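Putative rRNA methylase (Clostridium thermocellum ATCC 27405, PDB 3EEY) binds S-adenosylmethionine and is probably a methyltransferase of the Rossmann-like class, perhaps acting on ribosomal RNA. Local coordinates at residues D14-F19 / V94-F99; T25-T30 / K88-P93; D36-A41 / L70-R75; S42-G45 / R49-G52. One frame throughout, in Å; residues are numbered along the deposited sequence.

How the interactions relate
All four contacts gather round the parallel part of a Rossmann-like methyltransferase sheet. Interactions 1 and 4 are buried and almost wholly aliphatic: the first packs helix 8-19 on strand 94-101, the second turns helix 35-44 into strand 49-53. Interactions 2 and 3 lie nearer the surface, where loops 88-93 and 70-75 close over strand 25-28 and helix 35-44, and both also carry residues that reach S-adenosylmethionine. Interactions 3 and 4 share helix 35-44. Interactions 1 and 2 meet through backbone bonds between neighbouring strands 94-101 and 25-28. Polar chemistry is concentrated at the cofactor end and at the lysine of interaction 1.

Interaction 1 of 4, residues D14-F19 / V94-F99; sequences DYIKMF and VKAVMF
Ile16 lays its longer branch against the strand: CD1 meets Ala96 CB at 3.8 Å, while CG1 lies 3.8 Å from Met98 CE. The two long side chains cross at a slant, CG, SD and CE of Met98 all passing close to Ile16 CG1. The thioether can follow the isoleucine in this way because its chain is extended up to SD and then bends at the last torsion (chi3 86°), which swings the methyl along the helix side chain. Ala96 suits its place because a lone methyl lets the isoleucine tip come down onto the strand. At the other end of the contact, Lys95 runs its aliphatic part past the carbonyl of Phe19, with CE 3.4 Å from Phe19 O, and its amino group goes on to a salt bridge with Asp24. A lysine fits this edge since its methylenes can pack while its charge is paired beyond the helix. Phe19 starts out toward the strand, but its ring turns off to rest on Ile134 and on Leu3 of the second subunit. Around this first shell, Phe39, Leu40 and Leu43 of helix 35-44 also press on Ile16, and Leu40 touches Met98. Helix 8-19 lies beside helix 35-44, and both pack on the sheet, where helix 8-19 spans strand 94-101 and, through Ile134 and Thr136, the adjacent strand 133-139.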
loop_
_atom_site.group_PDB
_atom_site.type_symbol
_atom_site.label_atom_id
_atom_site.label_comp_id
_atom_site.label_asym_id
_atom_site.label_seq_id
_atom_site.Cartn_x
_atom_site.Cartn_y
_atom_site.Cartn_z
ATOM N N ASP A 14 4.772 2.205 9.875
ATOM C CA ASP A 14 3.331 2.089 10.121
ATOM C C ASP A 14 2.831 0.643 10.093
ATOM O O ASP A 14 2.014 0.259 10.932
ATOM C CB ASP A 14 2.530 2.933 9.121
ATOM C CG ASP A 14 2.574 4.427 9.431
ATOM O OD1 ASP A 14 3.196 4.836 10.433
ATOM O OD2 ASP A 14 1.964 5.200 8.667
ATOM N N TYR A 15 3.322 -0.133 9.125
ATOM C CA TYR A 15 3.022 -1.561 9.024
ATOM C C TYR A 15 3.596 -2.370 10.180
ATOM O O TYR A 15 2.968 -3.320 10.638
ATOM C CB TYR A 15 3.517 -2.134 7.695
ATOM C CG TYR A 15 2.534 -1.974 6.559
ATOM C CD1 TYR A 15 2.700 -0.974 5.599
ATOM C CD2 TYR A 15 1.434 -2.824 6.439
ATOM C CE1 TYR A 15 1.793 -0.816 4.552
ATOM C CE2 TYR A 15 0.525 -2.682 5.389
ATOM C CZ TYR A 15 0.708 -1.678 4.450
ATOM O OH TYR A 15 -0.188 -1.521 3.412
ATOM N N ILE A 16 4.780 -1.984 10.648
ATOM C CA ILE A 16 5.431 -2.664 11.765
ATOM C C ILE A 16 4.684 -2.388 13.080
ATOM O O ILE A 16 4.450 -3.313 13.858
ATOM C CB ILE A 16 6.970 -2.329 11.855
ATOM C CG1 ILE A 16 7.758 -2.928 10.677
ATOM C CG2 ILE A 16 7.567 -2.804 13.153
ATOM C CD1 ILE A 16 7.755 -4.450 10.556
ATOM N N LYS A 17 4.290 -1.132 13.297
ATOM C CA LYS A 17 3.464 -0.731 14.449
ATOM C C LYS A 17 2.135 -1.502 14.555
ATOM O O LYS A 17 1.695 -1.807 15.661
ATOM C CB LYS A 17 3.178 0.776 14.407
ATOM C CG LYS A 17 4.194 1.662 15.112
ATOM C CD LYS A 17 4.303 3.040 14.461
ATOM C CE LYS A 17 2.953 3.727 14.243
ATOM N NZ LYS A 17 2.751 4.913 15.119
ATOM N N MET A 18 1.518 -1.812 13.408
ATOM C CA MET A 18 0.292 -2.632 13.321
ATOM C C MET A 18 0.463 -4.040 13.878
ATOM O O MET A 18 -0.466 -4.615 14.435
ATOM C CB MET A 18 -0.154 -2.798 11.861
ATOM C CG MET A 18 -1.002 -1.688 11.242
ATOM S SD MET A 18 -1.202 -1.962 9.450
ATOM C CE MET A 18 -2.457 -3.243 9.408
ATOM N N PHE A 19 1.654 -4.598 13.709
ATOM C CA PHE A 19 1.877 -6.019 13.943
ATOM C C PHE A 19 2.661 -6.315 15.215
ATOM O O PHE A 19 2.444 -7.338 15.854
ATOM C CB PHE A 19 2.610 -6.623 12.745
ATOM C CG PHE A 19 1.723 -6.927 11.577
ATOM C CD1 PHE A 19 1.283 -8.225 11.356
ATOM C CD2 PHE A 19 1.344 -5.934 10.680
ATOM C CE1 PHE A 19 0.467 -8.529 10.274
ATOM C CE2 PHE A 19 0.524 -6.225 9.595
ATOM C CZ PHE A 19 0.085 -7.530 9.393
ATOM N N VAL A 94 9.675 -15.413 15.003
ATOM C CA VAL A 94 9.725 -13.951 15.054
ATOM C C VAL A 94 8.427 -13.314 14.558
ATOM O O VAL A 94 7.719 -13.882 13.722
ATOM C CB VAL A 94 10.965 -13.354 14.311
ATOM C CG1 VAL A 94 12.252 -13.960 14.844
ATOM C CG2 VAL A 94 10.871 -13.541 12.796
ATOM N N LYS A 95 8.111 -12.141 15.099
ATOM C CA LYS A 95 6.902 -11.420 14.710
ATOM C C LYS A 95 7.124 -10.571 13.463
ATOM O O LYS A 95 6.238 -10.473 12.618
ATOM C CB LYS A 95 6.391 -10.554 15.863
ATOM C CG LYS A 95 4.955 -10.056 15.709
ATOM C CD LYS A 95 3.943 -11.196 15.790
ATOM C CE LYS A 95 2.569 -10.706 16.225
ATOM N NZ LYS A 95 2.567 -10.266 17.650
ATOM N N ALA A 96 8.304 -9.963 13.354
ATOM C CA ALA A 96 8.586 -9.045 12.265
ATOM C C ALA A 96 10.048 -9.022 11.877
ATOM O O ALA A 96 10.911 -9.298 12.696
ATOM C CB ALA A 96 8.110 -7.645 12.608
ATOM N N VAL A 97 10.312 -8.725 10.603
ATOM C CA VAL A 97 11.669 -8.534 10.096
ATOM C C VAL A 97 11.663 -7.293 9.207
ATOM O O VAL A 97 10.783 -7.133 8.374
ATOM C CB VAL A 97 12.196 -9.758 9.290
ATOM C CG1 VAL A 97 13.697 -9.644 9.035
ATOM C CG2 VAL A 97 11.924 -11.063 10.009
ATOM N N MET A 98 12.636 -6.410 9.393
ATOM C CA MET A 98 12.744 -5.223 8.563
ATOM C C MET A 98 13.973 -5.308 7.654
ATOM O O MET A 98 15.087 -5.549 8.121
ATOM C CB MET A 98 12.769 -3.939 9.412
ATOM C CG MET A 98 11.521 -3.684 10.270
ATOM S SD MET A 98 11.567 -2.119 11.203
ATOM C CE MET A 98 10.946 -0.934 10.047
ATOM N N PHE A 99 13.752 -5.132 6.355
ATOM C CA PHE A 99 14.838 -4.999 5.374
ATOM C C PHE A 99 14.845 -3.597 4.807
ATOM O O PHE A 99 13.800 -3.053 4.422
ATOM C CB PHE A 99 14.659 -5.982 4.216
ATOM C CG PHE A 99 14.985 -7.392 4.561
ATOM C CD1 PHE A 99 16.261 -7.894 4.346
ATOM C CD2 PHE A 99 14.020 -8.226 5.094
ATOM C CE1 PHE A 99 16.560 -9.204 4.658
ATOM C CE2 PHE A 99 14.308 -9.539 5.406
ATOM C CZ PHE A 99 15.574 -10.030 5.200
#

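Interaction 2 of 4, residues T25-T30 / K88-P93; sequences TVVDAT and KYIDCP. With SAM (S-adenosylmethionine), chain K.
Thr25 turns its methyl, not its hydroxyl, most closely to the sulfur of Cys92: CG2 lies 3.8 Å from SG, and OG1 is a little farther off. In Cys92, SG sits between the backbone N and the carbonyl carbon (chi1 60°), which turns it toward Thr25. Two residues along the strand, on the same face, Val27 and Ile90 reach for each other tip to tip, with Val27 CG2 3.8 Å from Ile90 CD1. Ile90 spans the gap because its chain is stretched out at chi2 (161°), so a branched residue on the strand and a longer one in the irregular loop together fill the distance. Phe51 of strand 49-53 packs against both Thr25 and Ile90, adding to this apolar face. After Asp28 the chain leaves the strand. Asp28 OD1 accepts the backbone N of Thr30 at 3.3 Å, from above the carboxylate plane by 41°, forming an Asx turn, while its OD2 bonds Thr37. That turn presents Thr30 O to the amino group of S-adenosylmethionine, which donates to it at 3.1 Å; Thr30 CB and CG2 lie against the ribose oxygen O4'. A first parallel strand ending in a cofactor-binding loop is the hallmark of the Rossmann-like methyltransferase fold.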
loop_
_atom_site.group_PDB
_atom_site.type_symbol
_atom_site.label_atom_id
_atom_site.label_comp_id
_atom_site.label_asym_id
_atom_site.label_seq_id
_atom_site.Cartn_x
_atom_site.Cartn_y
_atom_site.Cartn_z
ATOM N N THR A 25 9.545 -11.005 19.570
ATOM C CA THR A 25 10.895 -11.106 19.037
ATOM C C THR A 25 10.876 -10.625 17.592
ATOM O O THR A 25 10.100 -11.120 16.777
ATOM C CB THR A 25 11.472 -12.536 19.170
ATOM O OG1 THR A 25 11.514 -12.903 20.551
ATOM C CG2 THR A 25 12.890 -12.618 18.600
ATOM N N VAL A 26 11.712 -9.632 17.298
ATOM C CA VAL A 26 11.751 -8.989 15.991
ATOM C C VAL A 26 13.188 -8.943 15.470
ATOM O O VAL A 26 14.125 -9.149 16.232
ATOM C CB VAL A 26 11.118 -7.558 16.016
ATOM C CG1 VAL A 26 9.649 -7.608 16.428
ATOM C CG2 VAL A 26 11.894 -6.621 16.940
ATOM N N VAL A 27 13.350 -8.698 14.169
ATOM C CA VAL A 27 14.669 -8.644 13.532
ATOM C C VAL A 27 14.831 -7.375 12.689
ATOM O O VAL A 27 13.945 -7.018 11.922
ATOM C CB VAL A 27 14.946 -9.889 12.606
ATOM C CG1 VAL A 27 16.391 -9.910 12.150
ATOM C CG2 VAL A 27 14.609 -11.202 13.296
ATOM N N ASP A 28 15.960 -6.694 12.862
ATOM C CA ASP A 28 16.404 -5.680 11.926
ATOM C C ASP A 28 17.501 -6.348 11.108
ATOM O O ASP A 28 18.603 -6.568 11.595
ATOM C CB ASP A 28 16.926 -4.440 12.669
ATOM C CG ASP A 28 17.259 -3.281 11.734
ATOM O OD1 ASP A 28 17.241 -3.456 10.497
ATOM O OD2 ASP A 28 17.547 -2.179 12.244
ATOM N N ALA A 29 17.185 -6.682 9.862
ATOM C CA ALA A 29 18.106 -7.434 9.020
ATOM C C ALA A 29 19.189 -6.570 8.372
ATOM O O ALA A 29 20.155 -7.095 7.817
ATOM C CB ALA A 29 17.339 -8.206 7.964
ATOM N N THR A 30 19.029 -5.254 8.449
ATOM C CA THR A 30 19.956 -4.309 7.832
ATOM C C THR A 30 20.136 -3.136 8.787
ATOM O O THR A 30 19.473 -2.114 8.644
ATOM C CB THR A 30 19.424 -3.783 6.463
ATOM O OG1 THR A 30 18.055 -3.412 6.598
ATOM C CG2 THR A 30 19.521 -4.838 5.367
ATOM N N LYS A 88 21.137 -19.132 12.026
ATOM C CA LYS A 88 22.185 -19.610 12.935
ATOM C C LYS A 88 22.091 -18.993 14.335
ATOM O O LYS A 88 22.669 -19.514 15.290
ATOM C CB LYS A 88 23.574 -19.328 12.352
ATOM C CG LYS A 88 23.897 -20.122 11.097
ATOM C CD LYS A 88 25.228 -19.726 10.498
ATOM C CE LYS A 88 25.445 -20.459 9.191
ATOM N NZ LYS A 88 26.628 -19.960 8.443
ATOM N N TYR A 89 21.356 -17.889 14.453
ATOM C CA TYR A 89 21.346 -17.112 15.679
ATOM C C TYR A 89 19.971 -17.079 16.318
ATOM O O TYR A 89 19.836 -16.782 17.505
ATOM C CB TYR A 89 21.824 -15.691 15.392
ATOM C CG TYR A 89 23.200 -15.610 14.776
ATOM C CD1 TYR A 89 24.342 -15.527 15.577
ATOM C CD2 TYR A 89 23.363 -15.593 13.390
ATOM C CE1 TYR A 89 25.617 -15.441 15.009
ATOM C CE2 TYR A 89 24.632 -15.508 12.813
ATOM C CZ TYR A 89 25.751 -15.436 13.631
ATOM O OH TYR A 89 27.001 -15.341 13.071
ATOM N N ILE A 90 18.949 -17.379 15.519
ATOM C CA ILE A 90 17.559 -17.308 15.960
ATOM C C ILE A 90 16.906 -18.684 15.795
ATOM O O ILE A 90 17.038 -19.313 14.741
ATOM C CB ILE A 90 16.769 -16.214 15.173
ATOM C CG1 ILE A 90 17.539 -14.885 15.182
ATOM C CG2 ILE A 90 15.365 -16.022 15.755
ATOM C CD1 ILE A 90 17.139 -13.896 14.111
ATOM N N ASP A 91 16.222 -19.151 16.837
ATOM C CA ASP A 91 15.542 -20.449 16.806
ATOM C C ASP A 91 14.065 -20.356 17.193
ATOM O O ASP A 91 13.301 -21.302 16.982
ATOM C CB ASP A 91 16.277 -21.478 17.682
ATOM C CG ASP A 91 16.363 -21.065 19.152
ATOM O OD1 ASP A 91 16.283 -19.855 19.464
ATOM O OD2 ASP A 91 16.526 -21.965 20.003
ATOM N N CYS A 92 13.677 -19.214 17.756
ATOM C CA CYS A 92 12.287 -18.933 18.122
ATOM C C CYS A 92 11.544 -18.307 16.932
ATOM O O CYS A 92 12.185 -17.766 16.026
ATOM C CB CYS A 92 12.254 -17.988 19.329
ATOM S SG CYS A 92 13.056 -16.401 19.016
ATOM N N PRO A 93 10.196 -18.404 16.908
ATOM C CA PRO A 93 9.424 -17.667 15.902
ATOM C C PRO A 93 9.462 -16.145 16.095
ATOM O O PRO A 93 9.299 -15.654 17.217
ATOM C CB PRO A 93 7.993 -18.184 16.103
ATOM C CG PRO A 93 8.134 -19.445 16.884
ATOM C CD PRO A 93 9.319 -19.232 17.755
HETATM N N SAM K . 17.926 0.601 8.376
HETATM C CA SAM K . 19.248 1.268 8.156
HETATM C C SAM K . 19.363 2.587 8.924
HETATM O O SAM K . 20.194 3.452 8.626
HETATM O OXT SAM K . 18.624 2.808 9.883
HETATM C CB SAM K . 19.522 1.435 6.666
HETATM C CG SAM K . 20.136 0.185 6.042
HETATM S SD SAM K . 21.302 0.540 4.699
HETATM C CE SAM K . 20.151 1.055 3.394
HETATM C "C5'" SAM K . 21.764 -1.146 4.215
HETATM C "C4'" SAM K . 22.655 -1.790 5.282
HETATM O "O4'" SAM K . 22.709 -3.195 5.124
HETATM C "C3'" SAM K . 24.093 -1.277 5.227
HETATM O "O3'" SAM K . 24.463 -0.850 6.518
HETATM C "C2'" SAM K . 24.916 -2.472 4.790
HETATM O "O2'" SAM K . 26.209 -2.497 5.363
HETATM C "C1'" SAM K . 24.047 -3.628 5.275
HETATM N N9 SAM K . 24.280 -4.894 4.553
HETATM C C8 SAM K . 24.784 -5.084 3.287
HETATM N N7 SAM K . 24.827 -6.417 3.042
HETATM C C5 SAM K . 24.359 -7.070 4.134
HETATM C C6 SAM K . 24.184 -8.416 4.439
HETATM N N6 SAM K . 24.488 -9.378 3.572
HETATM N N1 SAM K . 23.685 -8.756 5.677
HETATM C C2 SAM K . 23.357 -7.803 6.616
HETATM N N3 SAM K . 23.523 -6.478 6.302
HETATM C C4 SAM K . 24.018 -6.120 5.089
#

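Interaction 3 of 4, residues D36-A41 / L70-R75; sequences DTAFLA and LNLIDR. With SAM (S-adenosylmethionine), chain K.
Leu72 is set with CG anti to its own carbonyl carbon (chi1 -65°) and its chain extended at chi2 (167°), a shape that directs both methyls at the Ala38 and Ala41 flank of helix 35-44. CD1 comes to 3.7 Å from Ala38 O, and CB stands 4.1 Å from Ala41 CB, with CD2 only slightly farther. Leu70 has a similar shape and sends CD1 to Ala38 CB at 3.8 Å. The two leucines therefore meet one helical ridge formed by residues three apart, and alanine suits both positions because its short side chain lets the loop approach the helix backbone closely. What offers the leucines is the end of the preceding helix: Asn71, with positive phi, is the C-prime residue of a Schellman motif in which Leu72 N bonds Leu67 O and Asn71 N bonds Thr68 O. This reversal leaves Leu70 and Leu72 both pointing toward helix 35-44, and Leu67 also packs on Leu72. At the start of the helix segment, Asp36 belongs to the cofactor site: its OD2 is 3.4 Å from the amino N of S-adenosylmethionine, and OD1 is hydrogen-bonded by His13. Across the loop contact the meeting side chains are all aliphatic; with no polar bond between the segments it depends on shape and exclusion of water, while the acidic Asp36 would favour a positively charged cofactor amino group.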
loop_
_atom_site.group_PDB
_atom_site.type_symbol
_atom_site.label_atom_id
_atom_site.label_comp_id
_atom_site.label_asym_id
_atom_site.label_seq_id
_atom_site.Cartn_x
_atom_site.Cartn_y
_atom_site.Cartn_z
ATOM N N ASP A 36 16.009 1.989 12.502
ATOM C CA ASP A 36 15.006 0.919 12.577
ATOM C C ASP A 36 15.191 0.006 13.791
ATOM O O ASP A 36 14.211 -0.489 14.339
ATOM C CB ASP A 36 15.003 0.077 11.300
ATOM C CG ASP A 36 14.475 0.832 10.088
ATOM O OD1 ASP A 36 13.952 1.950 10.240
ATOM O OD2 ASP A 36 14.577 0.292 8.968
ATOM N N THR A 37 16.445 -0.216 14.195
ATOM C CA THR A 37 16.760 -1.021 15.380
ATOM C C THR A 37 16.198 -0.368 16.645
ATOM O O THR A 37 15.568 -1.043 17.457
ATOM C CB THR A 37 18.287 -1.247 15.565
ATOM O OG1 THR A 37 18.949 -1.260 14.294
ATOM C CG2 THR A 37 18.545 -2.564 16.300
ATOM N N ALA A 38 16.418 0.940 16.782
ATOM C CA ALA A 38 15.891 1.733 17.900
ATOM C C ALA A 38 14.370 1.737 17.901
ATOM O O ALA A 38 13.732 1.557 18.947
ATOM C CB ALA A 38 16.424 3.162 17.845
ATOM N N PHE A 39 13.809 1.938 16.710
ATOM C CA PHE A 39 12.368 1.878 16.471
ATOM C C PHE A 39 11.753 0.536 16.907
ATOM O O PHE A 39 10.740 0.513 17.605
ATOM C CB PHE A 39 12.072 2.165 14.990
ATOM C CG PHE A 39 10.685 1.797 14.559
ATOM C CD1 PHE A 39 9.590 2.519 15.002
ATOM C CD2 PHE A 39 10.472 0.734 13.692
ATOM C CE1 PHE A 39 8.303 2.181 14.604
ATOM C CE2 PHE A 39 9.193 0.396 13.287
ATOM C CZ PHE A 39 8.105 1.118 13.746
ATOM N N LEU A 40 12.372 -0.567 16.494
ATOM C CA LEU A 40 11.938 -1.907 16.899
ATOM C C LEU A 40 12.080 -2.154 18.404
ATOM O O LEU A 40 11.211 -2.782 19.023
ATOM C CB LEU A 40 12.692 -2.981 16.113
ATOM C CG LEU A 40 12.299 -3.228 14.655
ATOM C CD1 LEU A 40 13.334 -4.098 13.960
ATOM C CD2 LEU A 40 10.910 -3.842 14.531
ATOM N N ALA A 41 13.165 -1.641 18.984
ATOM C CA ALA A 41 13.431 -1.748 20.418
ATOM C C ALA A 41 12.390 -1.041 21.292
ATOM O O ALA A 41 12.015 -1.548 22.352
ATOM C CB ALA A 41 14.830 -1.239 20.729
ATOM N N LEU A 70 19.962 5.898 23.940
ATOM C CA LEU A 70 18.516 5.954 24.145
ATOM C C LEU A 70 17.996 5.005 25.203
ATOM O O LEU A 70 16.782 4.882 25.352
ATOM C CB LEU A 70 17.779 5.677 22.840
ATOM C CG LEU A 70 18.212 6.412 21.576
ATOM C CD1 LEU A 70 17.487 5.845 20.378
ATOM C CD2 LEU A 70 17.994 7.911 21.679
ATOM N N ASN A 71 18.901 4.339 25.916
ATOM C CA ASN A 71 18.536 3.403 26.968
ATOM C C ASN A 71 17.800 2.175 26.397
ATOM O O ASN A 71 16.808 1.710 26.965
ATOM C CB ASN A 71 17.721 4.123 28.057
ATOM C CG ASN A 71 17.814 3.455 29.396
ATOM O OD1 ASN A 71 18.843 2.885 29.753
ATOM N ND2 ASN A 71 16.729 3.520 30.157
ATOM N N LEU A 72 18.303 1.662 25.270
ATOM C CA LEU A 72 17.653 0.561 24.536
ATOM C C LEU A 72 18.547 -0.627 24.155
ATOM O O LEU A 72 18.077 -1.553 23.505
ATOM C CB LEU A 72 16.968 1.094 23.269
ATOM C CG LEU A 72 15.783 2.062 23.384
ATOM C CD1 LEU A 72 15.481 2.695 22.037
ATOM C CD2 LEU A 72 14.540 1.387 23.946
ATOM N N ILE A 73 19.817 -0.599 24.556
ATOM C CA ILE A 73 20.790 -1.647 24.204
ATOM C C ILE A 73 20.507 -2.987 24.926
ATOM O O ILE A 73 20.960 -4.050 24.489
ATOM C CB ILE A 73 22.264 -1.126 24.417
ATOM C CG1 ILE A 73 23.307 -2.011 23.720
ATOM C CG2 ILE A 73 22.595 -0.947 25.895
ATOM C CD1 ILE A 73 23.480 -1.742 22.249
ATOM N N ASP A 74 19.719 -2.911 26.002
ATOM C CA ASP A 74 19.386 -4.032 26.890
ATOM C C ASP A 74 18.709 -5.195 26.178
ATOM O O ASP A 74 19.036 -6.361 26.408
ATOM C CB ASP A 74 18.456 -3.558 28.016
ATOM C CG ASP A 74 18.571 -2.067 28.297
ATOM O OD1 ASP A 74 19.047 -1.705 29.395
ATOM O OD2 ASP A 74 18.182 -1.255 27.425
ATOM N N ARG A 75 17.733 -4.892 25.353
ATOM C CA ARG A 75 16.992 -5.918 24.652
ATOM C C ARG A 75 17.406 -6.162 23.225
ATOM O O ARG A 75 16.743 -6.847 22.519
ATOM C CB ARG A 75 15.509 -5.637 24.693
ATOM C CG ARG A 75 14.882 -5.907 26.005
ATOM C CD ARG A 75 15.617 -6.984 26.744
ATOM N NE ARG A 75 14.901 -8.230 26.687
ATOM C CZ ARG A 75 15.145 -9.257 27.464
ATOM N NH1 ARG A 75 14.435 -10.354 27.339
ATOM N NH2 ARG A 75 16.098 -9.183 28.367
HETATM N N SAM K . 17.926 0.601 8.376
HETATM C CA SAM K . 19.248 1.268 8.156
HETATM C C SAM K . 19.363 2.587 8.924
HETATM O O SAM K . 20.194 3.452 8.626
HETATM O OXT SAM K . 18.624 2.808 9.883
HETATM C CB SAM K . 19.522 1.435 6.666
HETATM C CG SAM K . 20.136 0.185 6.042
HETATM S SD SAM K . 21.302 0.540 4.699
HETATM C CE SAM K . 20.151 1.055 3.394
HETATM C "C5'" SAM K . 21.764 -1.146 4.215
HETATM C "C4'" SAM K . 22.655 -1.790 5.282
HETATM O "O4'" SAM K . 22.709 -3.195 5.124
HETATM C "C3'" SAM K . 24.093 -1.277 5.227
HETATM O "O3'" SAM K . 24.463 -0.850 6.518
HETATM C "C2'" SAM K . 24.916 -2.472 4.790
HETATM O "O2'" SAM K . 26.209 -2.497 5.363
HETATM C "C1'" SAM K . 24.047 -3.628 5.275
HETATM N N9 SAM K . 24.280 -4.894 4.553
HETATM C C8 SAM K . 24.784 -5.084 3.287
HETATM N N7 SAM K . 24.827 -6.417 3.042
HETATM C C5 SAM K . 24.359 -7.070 4.134
HETATM C C6 SAM K . 24.184 -8.416 4.439
HETATM N N6 SAM K . 24.488 -9.378 3.572
HETATM N N1 SAM K . 23.685 -8.756 5.677
HETATM C C2 SAM K . 23.357 -7.803 6.616
HETATM N N3 SAM K . 23.523 -6.478 6.302
HETATM C C4 SAM K . 24.018 -6.120 5.089
#

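Interaction 4 of 4, residues S42-G45 / R49-G52; sequences SLVG and RVFG
Val44 carries the contact with one of its two branches. From CB, which points toward the strand, CG1 extends to stand 3.9 Å from the backbone N of Arg49 and 4.0 Å from Val50 CG2. A chi1 of 99°, off the staggered positions, carries CG1 toward both. Val50 meets it with CG2, which lies beside its own backbone N. Valine is apt at both sites: it is short enough for the end of a helix and the start of a strand to come near, and its branching at CB suits the extended strand. Arg49 joins the contact by its backbone; its CB points away from the helix, and NH1 makes a weak hydrogen bond to Thr77. Gly45 ends the helix with positive phi (77°), a conformation glycine adopts readily, and lets the chain turn back through a short loop into strand 49-53. This is the helix-to-strand connection of the beta-alpha-beta unit made by strand 25-28, helix 35-44 and strand 49-53, and Val50 also packs on Val26 and Val76 of the flanking strands. With a valine methyl packing on another methyl and on the backbone of Arg49, the contact is held by burial and fit.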
loop_
_atom_site.group_PDB
_atom_site.type_symbol
_atom_site.label_atom_id
_atom_site.label_comp_id
_atom_site.label_asym_id
_atom_site.label_seq_id
_atom_site.Cartn_x
_atom_site.Cartn_y
_atom_site.Cartn_z
ATOM N N SER A 42 11.911 0.114 20.835
ATOM C CA SER A 42 10.917 0.884 21.578
ATOM C C SER A 42 9.534 0.244 21.541
ATOM O O SER A 42 8.764 0.368 22.495
ATOM C CB SER A 42 10.833 2.309 21.041
ATOM O OG SER A 42 10.275 2.315 19.737
ATOM N N LEU A 43 9.222 -0.436 20.441
ATOM C CA LEU A 43 7.931 -1.112 20.281
ATOM C C LEU A 43 7.829 -2.371 21.116
ATOM O O LEU A 43 6.743 -2.779 21.527
ATOM C CB LEU A 43 7.702 -1.512 18.823
ATOM C CG LEU A 43 7.476 -0.459 17.743
ATOM C CD1 LEU A 43 7.161 -1.193 16.479
ATOM C CD2 LEU A 43 6.351 0.516 18.097
ATOM N N VAL A 44 8.976 -2.986 21.353
ATOM C CA VAL A 44 9.030 -4.335 21.869
ATOM C C VAL A 44 9.151 -4.385 23.401
ATOM O O VAL A 44 8.804 -5.389 24.028
ATOM C CB VAL A 44 10.124 -5.127 21.115
ATOM C CG1 VAL A 44 11.436 -5.206 21.890
ATOM C CG2 VAL A 44 9.618 -6.461 20.755
ATOM N N GLY A 45 9.609 -3.285 23.990
ATOM C CA GLY A 45 9.628 -3.135 25.437
ATOM C C GLY A 45 10.739 -3.880 26.141
ATOM O O GLY A 45 11.687 -4.341 25.509
ATOM N N ARG A 49 12.736 -8.832 22.434
ATOM C CA ARG A 49 14.077 -9.047 21.902
ATOM C C ARG A 49 14.182 -8.581 20.448
ATOM O O ARG A 49 13.324 -8.882 19.633
ATOM C CB ARG A 49 14.473 -10.529 22.059
ATOM C CG ARG A 49 15.807 -10.962 21.419
ATOM C CD ARG A 49 17.041 -10.241 21.983
ATOM N NE ARG A 49 17.056 -10.214 23.445
ATOM C CZ ARG A 49 18.001 -9.644 24.186
ATOM N NH1 ARG A 49 19.039 -9.043 23.616
ATOM N NH2 ARG A 49 17.908 -9.679 25.507
ATOM N N VAL A 50 15.239 -7.833 20.150
ATOM C CA VAL A 50 15.561 -7.399 18.802
ATOM C C VAL A 50 16.907 -7.995 18.375
ATOM O O VAL A 50 17.916 -7.808 19.050
ATOM C CB VAL A 50 15.672 -5.850 18.707
ATOM C CG1 VAL A 50 15.930 -5.403 17.258
ATOM C CG2 VAL A 50 14.441 -5.173 19.278
ATOM N N PHE A 51 16.913 -8.712 17.255
ATOM C CA PHE A 51 18.151 -9.159 16.642
ATOM C C PHE A 51 18.516 -8.199 15.523
ATOM O O PHE A 51 17.706 -7.917 14.644
ATOM C CB PHE A 51 18.021 -10.590 16.103
ATOM C CG PHE A 51 17.944 -11.642 17.174
ATOM C CD1 PHE A 51 19.105 -12.157 17.744
ATOM C CD2 PHE A 51 16.713 -12.121 17.614
ATOM C CE1 PHE A 51 19.042 -13.134 18.736
ATOM C CE2 PHE A 51 16.637 -13.100 18.605
ATOM C CZ PHE A 51 17.805 -13.607 19.166
ATOM N N GLY A 52 19.734 -7.682 15.575
ATOM C CA GLY A 52 20.232 -6.770 14.553
ATOM C C GLY A 52 21.423 -7.333 13.809
ATOM O O GLY A 52 22.286 -7.968 14.406
#